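PDB 3C8T: fumarate lyase from Mesorhizobium sp., which belongs to the fumarate lyase superfamily, a group of largely helical enzymes that assemble as tetramers. Local coordinates for residues Ala147-Leu152 / Arg354-His359; Val158-Lys163 / Ser253-Thr258; Ile364-Val369 / Asp384-Gly389. One frame throughout, in Å; residues are numbered along the deposited sequence.

Overall arrangement
All three contacts are buried, but in different parts of the elongated chain. Contacts 1 and 2 lie close together, their centres about 9 Å apart, and share one antiparallel sheet: contact 1 uses its middle strand, 145-150, and contact 2 its neighbour 157-159, with the helix that follows. Both border two other subunits, and in both an apolar contact lies beside charged side chains whose partners include glutamates of those subunits. Contact 3 is farthest from the chain's centre and joins two consecutive helices of the C-terminal region through aliphatic side chains, with no polar bond between its segments. It connects to contact 1, about 17 Å away between centres, where I364 packs on A147 and L357.

Contact 1 (Ala147-Leu152 / Arg354-His359); sequences AGRTHL and RENLDH
L357 holds its CG anti to the backbone N (chi1 -177°), and chi2 of 59° then sets the CD1 methyl against A147. The torsions of R149 do the complementary work from the strand: chi1 of -61° sets the chain off, and the nearly straight run that follows carries its guanidinium group to N356. At A147 the leucine meets main chain more than side chain. L357 CD1 lies 3.8 Å from A147 N and 3.9 Å from A147 CA, while the methyl of A147, CB, is 4.3 Å from the same CD1. The backbones are close here, with 4.9 Å between the CA atoms of A147 and L357.

A147 and R149 are alternate residues of strand 145-150, the middle strand of a small three-stranded antiparallel sheet; the other partner is helix 350-357, just ahead of the C-terminal helices. The guanidinium group presents its edge to N356, whose CB lies near the guanidinium plane, 4.2 Å from R149 NH2. This is a packing contact, and the polar ends of both residues find their partners beyond it. R149 NH2 forms salt bridges with E262 and with E259 of the third subunit, while F311 of the second subunit makes a cation-pi contact with the arginine. N356 ND2 donates to L260 O and to the same E262 carboxylate, which therefore ties the two side chains together and probably fixes how they are turned. Within segment 354-359, H359 N donates to N356 O at 3.0 Å.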
ATOM      1  N   ALA A 147     -16.900 -25.684  17.932  1.00 29.83           N
ATOM      2  CA  ALA A 147     -15.966 -26.184  16.914  1.00 30.32           C
ATOM      3  C   ALA A 147     -14.799 -25.184  16.700  1.00 30.24           C
ATOM      4  O   ALA A 147     -15.039 -23.990  16.469  1.00 30.11           O
ATOM      5  CB  ALA A 147     -16.717 -26.446  15.619  1.00 30.54           C
ATOM      6  N   GLY A 148     -13.553 -25.667  16.836  1.00 29.70           N
ATOM      7  CA  GLY A 148     -12.377 -25.044  16.242  1.00 28.11           C
ATOM      8  C   GLY A 148     -12.475 -25.078  14.720  1.00 29.23           C
ATOM      9  O   GLY A 148     -12.946 -26.072  14.154  1.00 29.73           O
ATOM     10  N   ARG A 149     -12.052 -24.004  14.046  1.00 28.16           N
ATOM     11  CA  ARG A 149     -12.095 -23.975  12.579  1.00 28.28           C
ATOM     12  C   ARG A 149     -10.746 -23.635  11.921  1.00 28.27           C
ATOM     13  O   ARG A 149     -10.068 -22.663  12.295  1.00 27.39           O
ATOM     14  CB  ARG A 149     -13.191 -23.008  12.093  1.00 28.47           C
ATOM     15  CG  ARG A 149     -14.594 -23.395  12.545  1.00 27.85           C
ATOM     16  CD  ARG A 149     -15.598 -22.328  12.295  1.00 30.37           C
ATOM     17  NE  ARG A 149     -16.965 -22.779  12.602  1.00 34.13           N
ATOM     18  CZ  ARG A 149     -17.673 -22.415  13.687  1.00 35.03           C
ATOM     19  NH1 ARG A 149     -17.160 -21.579  14.599  1.00 31.55           N
ATOM     20  NH2 ARG A 149     -18.901 -22.913  13.871  1.00 34.60           N
ATOM     21  N   THR A 150     -10.366 -24.450  10.946  1.00 27.45           N
ATOM     22  CA  THR A 150      -9.170 -24.204  10.163  1.00 28.31           C
ATOM     23  C   THR A 150      -9.708 -24.129   8.744  1.00 28.94           C
ATOM     24  O   THR A 150     -10.554 -24.945   8.365  1.00 28.09           O
ATOM     25  CB  THR A 150      -8.115 -25.306  10.334  1.00 28.19           C
ATOM     26  OG1 THR A 150      -8.641 -26.534   9.842  1.00 28.55           O
ATOM     27  CG2 THR A 150      -7.753 -25.472  11.837  1.00 26.08           C
ATOM     28  N   HIS A 151      -9.288 -23.090   8.023  1.00 28.44           N
ATOM     29  CA  HIS A 151      -9.884 -22.703   6.752  1.00 29.61           C
ATOM     30  C   HIS A 151     -11.401 -22.847   6.695  1.00 29.87           C
ATOM     31  O   HIS A 151     -11.963 -23.375   5.711  1.00 29.68           O
ATOM     32  CB  HIS A 151      -9.196 -23.377   5.558  1.00 29.98           C
ATOM     33  CG  HIS A 151      -9.072 -24.873   5.657  1.00 32.02           C
ATOM     34  ND1 HIS A 151     -10.106 -25.734   5.322  1.00 34.45           N
ATOM     35  CD2 HIS A 151      -8.002 -25.663   5.945  1.00 31.91           C
ATOM     36  CE1 HIS A 151      -9.696 -26.986   5.464  1.00 34.41           C
ATOM     37  NE2 HIS A 151      -8.422 -26.970   5.834  1.00 35.65           N
ATOM     38  N   LEU A 152     -12.042 -22.343   7.759  1.00 28.74           N
ATOM     39  CA  LEU A 152     -13.493 -22.215   7.889  1.00 29.50           C
ATOM     40  C   LEU A 152     -14.224 -23.548   8.089  1.00 29.15           C
ATOM     41  O   LEU A 152     -15.459 -23.591   8.096  1.00 29.01           O
ATOM     42  CB  LEU A 152     -14.124 -21.388   6.748  1.00 28.99           C
ATOM     43  CG  LEU A 152     -13.502 -20.014   6.457  1.00 29.32           C
ATOM     44  CD1 LEU A 152     -13.892 -19.582   5.033  1.00 27.63           C
ATOM     45  CD2 LEU A 152     -13.965 -18.961   7.503  1.00 29.81           C
ATOM     46  N   ARG A 354     -23.036 -25.528  20.653  1.00 35.20           N
ATOM     47  CA  ARG A 354     -23.168 -26.958  20.964  1.00 38.02           C
ATOM     48  C   ARG A 354     -23.757 -27.651  19.729  1.00 37.57           C
ATOM     49  O   ARG A 354     -23.282 -28.697  19.301  1.00 37.78           O
ATOM     50  CB  ARG A 354     -24.126 -27.092  22.173  1.00 37.14           C
ATOM     51  CG  ARG A 354     -24.098 -28.393  22.975  1.00 42.03           C
ATOM     52  CD  ARG A 354     -25.141 -28.435  24.205  1.00 43.24           C
ATOM     53  NE  ARG A 354     -25.726 -27.141  24.647  1.00 50.92           N
ATOM     54  CZ  ARG A 354     -25.127 -26.247  25.454  1.00 54.57           C
ATOM     55  NH1 ARG A 354     -23.890 -26.461  25.937  1.00 58.25           N
ATOM     56  NH2 ARG A 354     -25.755 -25.117  25.774  1.00 53.23           N
ATOM     57  N   GLU A 355     -24.784 -27.046  19.141  1.00 38.07           N
ATOM     58  CA  GLU A 355     -25.411 -27.607  17.951  1.00 39.65           C
ATOM     59  C   GLU A 355     -24.434 -27.698  16.774  1.00 38.12           C
ATOM     60  O   GLU A 355     -24.388 -28.719  16.063  1.00 38.11           O
ATOM     61  CB  GLU A 355     -26.654 -26.796  17.602  1.00 39.64           C
ATOM     62  CG  GLU A 355     -27.378 -27.193  16.282  1.00 44.20           C
ATOM     63  CD  GLU A 355     -28.537 -26.224  15.944  1.00 45.34           C
ATOM     64  OE1 GLU A 355     -28.707 -25.873  14.742  1.00 49.41           O
ATOM     65  OE2 GLU A 355     -29.261 -25.793  16.899  1.00 52.67           O
ATOM     66  N   ASN A 356     -23.624 -26.661  16.568  1.00 35.84           N
ATOM     67  CA  ASN A 356     -22.688 -26.693  15.444  1.00 34.93           C
ATOM     68  C   ASN A 356     -21.561 -27.721  15.705  1.00 34.75           C
ATOM     69  O   ASN A 356     -21.114 -28.417  14.795  1.00 34.57           O
ATOM     70  CB  ASN A 356     -22.144 -25.279  15.120  1.00 34.64           C
ATOM     71  CG  ASN A 356     -23.258 -24.298  14.717  1.00 34.44           C
ATOM     72  OD1 ASN A 356     -24.280 -24.701  14.174  1.00 34.96           O
ATOM     73  ND2 ASN A 356     -23.052 -23.018  14.970  1.00 33.73           N
ATOM     74  N   LEU A 357     -21.129 -27.814  16.954  1.00 33.73           N
ATOM     75  CA  LEU A 357     -20.140 -28.785  17.352  1.00 34.50           C
ATOM     76  C   LEU A 357     -20.616 -30.227  17.057  1.00 35.29           C
ATOM     77  O   LEU A 357     -19.819 -31.039  16.624  1.00 34.25           O
ATOM     78  CB  LEU A 357     -19.716 -28.563  18.833  1.00 33.66           C
ATOM     79  CG  LEU A 357     -18.610 -29.442  19.456  1.00 33.62           C
ATOM     80  CD1 LEU A 357     -17.272 -29.370  18.752  1.00 31.26           C
ATOM     81  CD2 LEU A 357     -18.464 -29.177  20.996  1.00 33.48           C
ATOM     82  N   ASP A 358     -21.908 -30.516  17.259  1.00 36.84           N
ATOM     83  CA  ASP A 358     -22.478 -31.826  16.920  1.00 38.94           C
ATOM     84  C   ASP A 358     -22.742 -32.048  15.423  1.00 39.17           C
ATOM     85  O   ASP A 358     -23.088 -33.167  15.025  1.00 39.78           O
ATOM     86  CB  ASP A 358     -23.763 -32.104  17.721  1.00 40.16           C
ATOM     87  CG  ASP A 358     -23.497 -32.304  19.235  1.00 44.31           C
ATOM     88  OD1 ASP A 358     -22.373 -32.754  19.617  1.00 46.51           O
ATOM     89  OD2 ASP A 358     -24.425 -32.010  20.050  1.00 46.43           O
ATOM     90  N   HIS A 359     -22.536 -31.017  14.593  1.00 39.49           N
ATOM     91  CA  HIS A 359     -22.861 -31.073  13.159  1.00 39.13           C
ATOM     92  C   HIS A 359     -22.244 -32.327  12.502  1.00 38.91           C
ATOM     93  O   HIS A 359     -22.936 -33.052  11.770  1.00 38.22           O
ATOM     94  CB  HIS A 359     -22.443 -29.775  12.414  1.00 39.46           C
ATOM     95  CG  HIS A 359     -22.642 -29.840  10.924  1.00 41.37           C
ATOM     96  ND1 HIS A 359     -21.772 -30.504  10.082  1.00 43.26           N
ATOM     97  CD2 HIS A 359     -23.645 -29.373  10.134  1.00 43.16           C
ATOM     98  CE1 HIS A 359     -22.228 -30.442   8.841  1.00 43.66           C
ATOM     99  NE2 HIS A 359     -23.358 -29.754   8.843  1.00 42.77           N
TER

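Contact 2 (Val158-Lys163 / Ser253-Thr258); sequences VTFGYK and SIMMTT
M255, on helix 229-255, one of the long helices of the chain, reaches to the place where strand 157-159 turns into helix 160-185, so that its side chain joins two helices of the superfamily's central helical region. The backbones are far apart, 11.2 Å between the CA atoms of M255 and F160. CB sets out toward the facing helix and CG follows anti to the carbonyl carbon (chi1 -70°); these two carbons serve as the span. SD is the first atom to touch, 4.2 Å from K163 CE, the two side chains running past each other in opposite directions. A bend at chi3 (68°) then brings the terminal methyl round to F160, where M255 CE lies 4.2 Å from both F160 CD1 and F160 CE1.

The lysine bends as well, at chi3 and chi4, and its NZ forms salt bridges with D251, one turn earlier on the methionine's helix, and with E312 of the second subunit. M146 and M353 pack against both M255 and F160. Helix 160-185 is capped at its start by T159, whose OG1 accepts from Y162 N at 3.2 Å. In segment 253-258, I254 O takes two bonds from T257: one from T257 N at 3.0 Å, the other from T257 OG1 at 2.7 Å, on a lone pair in the carbonyl plane.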
ATOM      1  N   VAL A 158     -12.787 -26.564  20.461  1.00 29.10           N
ATOM      2  CA  VAL A 158     -12.119 -25.560  21.332  1.00 28.78           C
ATOM      3  C   VAL A 158     -13.178 -25.005  22.304  1.00 28.57           C
ATOM      4  O   VAL A 158     -14.287 -25.504  22.323  1.00 27.58           O
ATOM      5  CB  VAL A 158     -11.431 -24.394  20.515  1.00 29.13           C
ATOM      6  CG1 VAL A 158     -10.331 -24.930  19.577  1.00 28.46           C
ATOM      7  CG2 VAL A 158     -12.448 -23.522  19.771  1.00 25.39           C
ATOM      8  N   THR A 159     -12.853 -24.014  23.135  1.00 29.25           N
ATOM      9  CA  THR A 159     -13.922 -23.307  23.862  1.00 29.53           C
ATOM     10  C   THR A 159     -13.924 -21.883  23.398  1.00 30.03           C
ATOM     11  O   THR A 159     -12.920 -21.432  22.838  1.00 31.97           O
ATOM     12  CB  THR A 159     -13.758 -23.361  25.399  1.00 29.46           C
ATOM     13  OG1 THR A 159     -12.525 -22.760  25.755  1.00 26.82           O
ATOM     14  CG2 THR A 159     -13.777 -24.799  25.909  1.00 28.97           C
ATOM     15  N   PHE A 160     -15.043 -21.179  23.578  1.00 30.25           N
ATOM     16  CA  PHE A 160     -15.111 -19.796  23.207  1.00 29.33           C
ATOM     17  C   PHE A 160     -14.165 -18.934  24.093  1.00 29.73           C
ATOM     18  O   PHE A 160     -13.578 -17.975  23.614  1.00 28.94           O
ATOM     19  CB  PHE A 160     -16.533 -19.268  23.213  1.00 29.32           C
ATOM     20  CG  PHE A 160     -16.613 -17.799  22.872  1.00 30.17           C
ATOM     21  CD1 PHE A 160     -16.335 -17.354  21.577  1.00 27.73           C
ATOM     22  CD2 PHE A 160     -16.873 -16.848  23.864  1.00 33.37           C
ATOM     23  CE1 PHE A 160     -16.348 -16.014  21.254  1.00 29.55           C
ATOM     24  CE2 PHE A 160     -16.888 -15.476  23.554  1.00 33.09           C
ATOM     25  CZ  PHE A 160     -16.619 -15.058  22.229  1.00 31.71           C
ATOM     26  N   GLY A 161     -14.005 -19.279  25.372  1.00 29.61           N
ATOM     27  CA  GLY A 161     -13.052 -18.546  26.227  1.00 28.30           C
ATOM     28  C   GLY A 161     -11.636 -18.705  25.697  1.00 28.14           C
ATOM     29  O   GLY A 161     -10.832 -17.786  25.782  1.00 27.79           O
ATOM     30  N   TYR A 162     -11.321 -19.893  25.155  1.00 27.67           N
ATOM     31  CA  TYR A 162     -10.046 -20.114  24.510  1.00 26.86           C
ATOM     32  C   TYR A 162      -9.836 -19.108  23.355  1.00 27.22           C
ATOM     33  O   TYR A 162      -8.803 -18.406  23.332  1.00 27.39           O
ATOM     34  CB  TYR A 162      -9.842 -21.574  24.082  1.00 26.90           C
ATOM     35  CG  TYR A 162      -8.680 -21.720  23.091  1.00 26.83           C
ATOM     36  CD1 TYR A 162      -7.380 -21.939  23.529  1.00 21.90           C
ATOM     37  CD2 TYR A 162      -8.906 -21.589  21.696  1.00 27.52           C
ATOM     38  CE1 TYR A 162      -6.326 -22.027  22.604  1.00 25.04           C
ATOM     39  CE2 TYR A 162      -7.883 -21.674  20.772  1.00 24.14           C
ATOM     40  CZ  TYR A 162      -6.595 -21.886  21.223  1.00 26.53           C
ATOM     41  OH  TYR A 162      -5.593 -21.961  20.274  1.00 30.12           O
ATOM     42  N   LYS A 163     -10.813 -19.008  22.438  1.00 26.35           N
ATOM     43  CA  LYS A 163     -10.789 -17.979  21.377  1.00 26.61           C
ATOM     44  C   LYS A 163     -10.590 -16.573  21.915  1.00 26.18           C
ATOM     45  O   LYS A 163      -9.802 -15.819  21.377  1.00 25.89           O
ATOM     46  CB  LYS A 163     -12.080 -17.995  20.516  1.00 25.30           C
ATOM     47  CG  LYS A 163     -12.164 -19.162  19.555  1.00 26.32           C
ATOM     48  CD  LYS A 163     -13.292 -18.954  18.463  1.00 28.32           C
ATOM     49  CE  LYS A 163     -13.052 -17.707  17.574  1.00 27.28           C
ATOM     50  NZ  LYS A 163     -11.617 -17.737  17.110  1.00 27.81           N
ATOM     51  N   SER A 253     -17.997 -11.592  12.835  1.00 28.30           N
ATOM     52  CA  SER A 253     -18.946 -11.431  11.720  1.00 28.30           C
ATOM     53  C   SER A 253     -19.231 -12.756  11.025  1.00 27.80           C
ATOM     54  O   SER A 253     -20.343 -12.994  10.571  1.00 28.26           O
ATOM     55  CB  SER A 253     -18.520 -10.329  10.743  1.00 28.22           C
ATOM     56  OG  SER A 253     -17.371 -10.692  10.071  1.00 30.02           O
ATOM     57  N   ILE A 254     -18.239 -13.643  10.973  1.00 28.17           N
ATOM     58  CA  ILE A 254     -18.445 -14.965  10.380  1.00 28.07           C
ATOM     59  C   ILE A 254     -19.254 -15.861  11.354  1.00 27.98           C
ATOM     60  O   ILE A 254     -20.152 -16.570  10.947  1.00 27.98           O
ATOM     61  CB  ILE A 254     -17.140 -15.631   9.959  1.00 28.68           C
ATOM     62  CG1 ILE A 254     -16.444 -14.814   8.834  1.00 30.16           C
ATOM     63  CG2 ILE A 254     -17.429 -17.140   9.620  1.00 29.88           C
ATOM     64  CD1 ILE A 254     -14.988 -15.347   8.428  1.00 27.05           C
ATOM     65  N   MET A 255     -19.015 -15.744  12.645  1.00 27.54           N
ATOM     66  CA  MET A 255     -19.853 -16.490  13.588  1.00 29.15           C
ATOM     67  C   MET A 255     -21.343 -15.987  13.573  1.00 29.31           C
ATOM     68  O   MET A 255     -22.232 -16.693  14.055  1.00 30.31           O
ATOM     69  CB  MET A 255     -19.232 -16.471  15.003  1.00 28.27           C
ATOM     70  CG  MET A 255     -17.927 -17.309  15.186  1.00 27.63           C
ATOM     71  SD  MET A 255     -17.085 -16.911  16.777  1.00 30.32           S
ATOM     72  CE  MET A 255     -18.243 -17.563  17.882  1.00 26.83           C
ATOM     73  N   MET A 256     -21.597 -14.798  13.006  1.00 29.67           N
ATOM     74  CA  MET A 256     -22.982 -14.252  12.819  1.00 30.08           C
ATOM     75  C   MET A 256     -23.692 -14.719  11.560  1.00 30.28           C
ATOM     76  O   MET A 256     -24.869 -14.401  11.336  1.00 30.44           O
ATOM     77  CB  MET A 256     -23.007 -12.716  12.906  1.00 30.13           C
ATOM     78  CG  MET A 256     -22.810 -12.159  14.342  1.00 31.64           C
ATOM     79  SD  MET A 256     -22.822 -10.333  14.484  1.00 30.36           S
ATOM     80  CE  MET A 256     -24.511  -9.950  14.078  1.00 32.94           C
ATOM     81  N   THR A 257     -22.967 -15.475  10.730  1.00 31.09           N
ATOM     82  CA  THR A 257     -23.532 -16.141   9.570  1.00 30.08           C
ATOM     83  C   THR A 257     -24.793 -16.886  10.009  1.00 29.54           C
ATOM     84  O   THR A 257     -24.792 -17.554  11.027  1.00 28.60           O
ATOM     85  CB  THR A 257     -22.489 -17.115   8.945  1.00 30.94           C
ATOM     86  OG1 THR A 257     -21.309 -16.390   8.562  1.00 32.06           O
ATOM     87  CG2 THR A 257     -23.024 -17.805   7.678  1.00 32.22           C
ATOM     88  N   THR A 258     -25.863 -16.764   9.239  1.00 29.22           N
ATOM     89  CA  THR A 258     -27.140 -17.411   9.556  1.00 30.19           C
ATOM     90  C   THR A 258     -27.009 -18.884  10.036  1.00 29.92           C
ATOM     91  O   THR A 258     -27.496 -19.253  11.094  1.00 30.60           O
ATOM     92  CB  THR A 258     -28.073 -17.324   8.334  1.00 29.90           C
ATOM     93  OG1 THR A 258     -28.276 -15.939   8.014  1.00 26.30           O
ATOM     94  CG2 THR A 258     -29.436 -18.022   8.655  1.00 32.68           C
TER

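Contact 3 (Ile364-Val369 / Asp384-Gly389); sequences IVAEAV and DIVYLG
V386 sits opposite A366 and V369, one turn apart on the facing helix, and divides its two methyls between them. Its chi1 of 173° places CG1 anti to the backbone N, beside the carbonyl carbon, and CG2 anti to the carbonyl carbon. CG1 of V386 goes to A366, where it meets the side chain and the main chain together: A366 CB is 3.7 Å from V386 CG1, and A366 O is 3.6 Å from that methyl. CG2 goes to V369. The two valines cross at a slant, with 3.9 Å between V369 CG1 and V386 CG2, and V369 CB follows at 4.2 Å from V386 CG2. V369 has nearly the same first torsion (chi1 -176°), which puts its own CG1 beside the carbonyl carbon and against its partner.

The backbones come nearest where A366 faces V386, with their CA atoms 6.6 Å apart. The contact is wholly apolar on the side-chain level. A366 O, which the V386 methyl abuts, also accepts a weak bond from V369 N within the first turn of its helix, whose N-cap residue is V365. E367, whose CB points away from segment 384-389, bonds through OE2 to Y428 OH and packs on S199 of the second subunit.

In the adenylosuccinate lyase C-terminal region of the chain, helices 366-377 and 379-395 are separated by a single residue and pack on each other here, with V386 also touching M370 and I385 touching L373 and T377. V369 continues the apolar packing onto V410 and L414 of helix 408-414 and onto L419 and L422 of helix 416-422.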
ATOM      1  N   ILE A 364     -15.543 -34.723  14.065  1.00 33.96           N
ATOM      2  CA  ILE A 364     -14.626 -33.697  14.581  1.00 32.52           C
ATOM      3  C   ILE A 364     -13.648 -34.209  15.654  1.00 32.22           C
ATOM      4  O   ILE A 364     -12.672 -33.527  15.960  1.00 32.24           O
ATOM      5  CB  ILE A 364     -15.428 -32.436  15.102  1.00 33.12           C
ATOM      6  CG1 ILE A 364     -14.540 -31.171  15.167  1.00 31.93           C
ATOM      7  CG2 ILE A 364     -16.149 -32.749  16.437  1.00 30.67           C
ATOM      8  CD1 ILE A 364     -15.278 -29.955  15.633  1.00 31.12           C
ATOM      9  N   VAL A 365     -13.938 -35.379  16.235  1.00 32.39           N
ATOM     10  CA  VAL A 365     -13.077 -36.038  17.236  1.00 31.58           C
ATOM     11  C   VAL A 365     -12.598 -37.461  16.787  1.00 33.19           C
ATOM     12  O   VAL A 365     -12.166 -38.297  17.601  1.00 33.11           O
ATOM     13  CB  VAL A 365     -13.678 -36.022  18.689  1.00 32.39           C
ATOM     14  CG1 VAL A 365     -13.711 -34.577  19.232  1.00 28.95           C
ATOM     15  CG2 VAL A 365     -15.089 -36.679  18.774  1.00 28.71           C
ATOM     16  N   ALA A 366     -12.602 -37.711  15.476  1.00 33.06           N
ATOM     17  CA  ALA A 366     -11.912 -38.888  14.926  1.00 32.63           C
ATOM     18  C   ALA A 366     -10.517 -39.056  15.553  1.00 33.52           C
ATOM     19  O   ALA A 366     -10.145 -40.167  15.958  1.00 32.31           O
ATOM     20  CB  ALA A 366     -11.807 -38.781  13.424  1.00 31.65           C
ATOM     21  N   GLU A 367      -9.754 -37.952  15.640  1.00 34.49           N
ATOM     22  CA  GLU A 367      -8.415 -37.963  16.267  1.00 36.40           C
ATOM     23  C   GLU A 367      -8.379 -38.619  17.667  1.00 35.74           C
ATOM     24  O   GLU A 367      -7.431 -39.342  17.986  1.00 36.31           O
ATOM     25  CB  GLU A 367      -7.841 -36.538  16.382  1.00 36.21           C
ATOM     26  CG  GLU A 367      -6.319 -36.546  16.644  1.00 38.94           C
ATOM     27  CD  GLU A 367      -5.757 -35.185  17.112  1.00 40.30           C
ATOM     28  OE1 GLU A 367      -5.005 -34.542  16.316  1.00 44.84           O
ATOM     29  OE2 GLU A 367      -6.051 -34.771  18.274  1.00 43.58           O
ATOM     30  N   ALA A 368      -9.393 -38.346  18.498  1.00 35.17           N
ATOM     31  CA  ALA A 368      -9.515 -38.962  19.827  1.00 35.06           C
ATOM     32  C   ALA A 368      -9.660 -40.504  19.779  1.00 35.60           C
ATOM     33  O   ALA A 368      -9.179 -41.205  20.676  1.00 35.71           O
ATOM     34  CB  ALA A 368     -10.699 -38.353  20.589  1.00 34.41           C
ATOM     35  N   VAL A 369     -10.376 -41.034  18.780  1.00 35.63           N
ATOM     36  CA  VAL A 369     -10.427 -42.490  18.605  1.00 35.77           C
ATOM     37  C   VAL A 369      -9.048 -43.032  18.169  1.00 36.35           C
ATOM     38  O   VAL A 369      -8.568 -44.004  18.755  1.00 35.51           O
ATOM     39  CB  VAL A 369     -11.550 -42.934  17.648  1.00 36.22           C
ATOM     40  CG1 VAL A 369     -11.637 -44.477  17.567  1.00 35.34           C
ATOM     41  CG2 VAL A 369     -12.919 -42.302  18.055  1.00 36.07           C
ATOM     42  N   ASP A 384      -5.486 -45.484   9.751  1.00 45.49           N
ATOM     43  CA  ASP A 384      -6.191 -46.069   8.610  1.00 45.55           C
ATOM     44  C   ASP A 384      -7.584 -46.584   8.942  1.00 44.09           C
ATOM     45  O   ASP A 384      -8.525 -46.322   8.190  1.00 43.79           O
ATOM     46  CB  ASP A 384      -5.351 -47.139   7.899  1.00 46.77           C
ATOM     47  CG  ASP A 384      -4.171 -46.534   7.116  1.00 49.05           C
ATOM     48  OD1 ASP A 384      -4.405 -45.706   6.210  1.00 50.91           O
ATOM     49  OD2 ASP A 384      -3.010 -46.898   7.402  1.00 51.43           O
ATOM     50  N   ILE A 385      -7.720 -47.271  10.072  1.00 42.98           N
ATOM     51  CA  ILE A 385      -9.023 -47.818  10.519  1.00 42.34           C
ATOM     52  C   ILE A 385     -10.087 -46.713  10.712  1.00 41.90           C
ATOM     53  O   ILE A 385     -11.224 -46.839  10.240  1.00 41.19           O
ATOM     54  CB  ILE A 385      -8.850 -48.664  11.831  1.00 42.23           C
ATOM     55  CG1 ILE A 385      -8.015 -49.917  11.529  1.00 43.16           C
ATOM     56  CG2 ILE A 385     -10.216 -49.008  12.477  1.00 39.94           C
ATOM     57  CD1 ILE A 385      -7.469 -50.671  12.752  1.00 42.19           C
ATOM     58  N   VAL A 386      -9.688 -45.636  11.399  1.00 41.30           N
ATOM     59  CA  VAL A 386     -10.595 -44.560  11.783  1.00 40.53           C
ATOM     60  C   VAL A 386     -10.922 -43.699  10.578  1.00 41.06           C
ATOM     61  O   VAL A 386     -12.053 -43.229  10.455  1.00 40.85           O
ATOM     62  CB  VAL A 386     -10.005 -43.657  12.918  1.00 40.93           C
ATOM     63  CG1 VAL A 386     -10.918 -42.404  13.184  1.00 40.84           C
ATOM     64  CG2 VAL A 386      -9.744 -44.444  14.214  1.00 38.22           C
ATOM     65  N   TYR A 387      -9.943 -43.451   9.702  1.00 41.10           N
ATOM     66  CA  TYR A 387     -10.235 -42.688   8.477  1.00 42.23           C
ATOM     67  C   TYR A 387     -11.237 -43.458   7.577  1.00 42.55           C
ATOM     68  O   TYR A 387     -12.148 -42.872   7.003  1.00 43.39           O
ATOM     69  CB  TYR A 387      -8.956 -42.305   7.715  1.00 42.51           C
ATOM     70  N   LEU A 388     -11.079 -44.775   7.504  1.00 43.15           N
ATOM     71  CA  LEU A 388     -12.065 -45.664   6.905  1.00 43.60           C
ATOM     72  C   LEU A 388     -13.434 -45.570   7.595  1.00 43.30           C
ATOM     73  O   LEU A 388     -14.477 -45.506   6.922  1.00 43.78           O
ATOM     74  CB  LEU A 388     -11.549 -47.112   6.944  1.00 43.63           C
ATOM     75  CG  LEU A 388     -12.395 -48.223   6.296  1.00 45.64           C
ATOM     76  CD1 LEU A 388     -12.714 -47.937   4.828  1.00 47.86           C
ATOM     77  CD2 LEU A 388     -11.758 -49.609   6.447  1.00 44.55           C
ATOM     78  N   GLY A 389     -13.447 -45.597   8.925  1.00 42.80           N
ATOM     79  CA  GLY A 389     -14.680 -45.367   9.685  1.00 42.40           C
ATOM     80  C   GLY A 389     -15.302 -44.016   9.335  1.00 42.53           C
ATOM     81  O   GLY A 389     -16.514 -43.918   9.186  1.00 41.93           O
TER